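Local coordinates for hypothetical protein SA0798 (PDB 1XG8) that is of unknown function but belongs to the DUF1462 family of the thioredoxin clan and adopts a thioredoxin-like fold, at residues Ala25-Ser28 and Lys29-Tyr32. Residues are numbered along the deposited sequence; the frame is centred on the assembly and turned at random.
Sequences APTS and KDIY
Thr27 and Ile31 are joined by a backbone bond at the start of helix 28-42, Ile31 N to Thr27 O at 3.2 Å, and another follows one residue on, from Tyr32 N to Ser28 O at 3.0 Å. Thr27 thus occupies the N-cap position: its backbone is still extended, whereas Ser28 already has helical angles.

Its side chain makes no capping bond to the helix. The chi1 of -150° turns OG1 off the helix end and puts the methyl over the first-turn N-H groups instead, CG2 lying 3.3 Å from Lys29 N. The hydroxyl OG1 meets a water at 2.6 Å, and that water weakly accepts Lys29 N at 3.3 Å, giving this N-H an indirect, long link to the threonine. A doubtful return bond may come from Asp30. Its CG lies beside its own backbone N (chi1 -66°), which swings the carboxylate back toward the start of the helix, where OD2 approaches Thr27 N at 3.2 Å. The bond would be bent, at 141°, and OD2 is modelled too close to the Thr27 methyl for its place to be sure. This resembles the reciprocal half of a capping box, but the forward half, from the threonine hydroxyl, is missing.

Ile31 and the buried Ser28 also touch Pro81, while Lys29 extends its chain to a salt bridge with Asp16.

On the apolar side, Pro26 CB approaches Ile31 CD1 at 3.7 Å. Pro26 directly precedes the N-cap (N') and Ile31 is the fourth helical residue (N4), so their contact is a hydrophobic staple. It lies at the start of helix 28-42, the crossover helix between parallel strands 8-14 and 48-54 of a thioredoxin-like fold.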
# COMPACT_ATOMS: atom_id res chain seq x y z
N ALA A 25 -3.87 6.14 14.26
CA ALA A 25 -3.70 6.29 12.82
C ALA A 25 -4.93 5.93 11.99
O ALA A 25 -5.83 5.23 12.45
CB ALA A 25 -2.51 5.48 12.36
N PRO A 26 -4.98 6.42 10.74
CA PRO A 26 -6.08 6.16 9.82
C PRO A 26 -6.26 4.66 9.58
O PRO A 26 -5.29 3.92 9.49
CB PRO A 26 -5.66 6.90 8.55
CG PRO A 26 -4.89 8.06 9.09
CD PRO A 26 -4.05 7.42 10.18
N THR A 27 -7.51 4.24 9.49
CA THR A 27 -7.85 2.84 9.28
C THR A 27 -7.36 2.31 7.93
O THR A 27 -6.93 3.09 7.08
CB THR A 27 -9.37 2.65 9.38
OG1 THR A 27 -9.66 1.34 9.88
CG2 THR A 27 -10.01 2.79 8.02
N SER A 28 -7.43 1.00 7.72
CA SER A 28 -6.99 0.40 6.46
C SER A 28 -7.87 0.83 5.31
O SER A 28 -7.38 1.16 4.23
CB SER A 28 -6.99 -1.13 6.57
OG SER A 28 -5.98 -1.58 7.45
N LYS A 29 -9.18 0.83 5.53
CA LYS A 29 -10.12 1.22 4.48
C LYS A 29 -10.03 2.71 4.16
O LYS A 29 -10.21 3.11 3.01
CB LYS A 29 -11.55 0.85 4.87
CG LYS A 29 -11.81 -0.66 4.95
CD LYS A 29 -13.27 -0.94 5.32
CE LYS A 29 -13.54 -2.42 5.43
NZ LYS A 29 -14.98 -2.72 5.68
N ASP A 30 -9.75 3.54 5.16
CA ASP A 30 -9.62 4.98 4.94
C ASP A 30 -8.47 5.21 3.96
O ASP A 30 -8.62 5.91 2.96
CB ASP A 30 -9.33 5.73 6.25
CG ASP A 30 -10.48 5.66 7.24
OD1 ASP A 30 -11.65 5.69 6.81
OD2 ASP A 30 -10.20 5.61 8.46
N ILE A 31 -7.31 4.63 4.30
CA ILE A 31 -6.10 4.73 3.49
C ILE A 31 -6.35 4.22 2.07
O ILE A 31 -5.94 4.84 1.09
CB ILE A 31 -4.96 3.89 4.14
CG1 ILE A 31 -4.54 4.53 5.47
CG2 ILE A 31 -3.79 3.74 3.17
CD1 ILE A 31 -3.98 5.95 5.36
N TYR A 32 -7.03 3.08 1.97
CA TYR A 32 -7.33 2.50 0.68
C TYR A 32 -8.21 3.44 -0.14
O TYR A 32 -8.04 3.58 -1.35
CB TYR A 32 -8.01 1.15 0.88
CG TYR A 32 -8.38 0.43 -0.40
CD1 TYR A 32 -9.64 0.60 -0.97
CD2 TYR A 32 -7.49 -0.45 -1.00
CE1 TYR A 32 -10.01 -0.10 -2.12
CE2 TYR A 32 -7.85 -1.15 -2.16
CZ TYR A 32 -9.11 -0.98 -2.71
OH TYR A 32 -9.51 -1.72 -3.79
O HOH W 1 -10.68 -0.42 8.22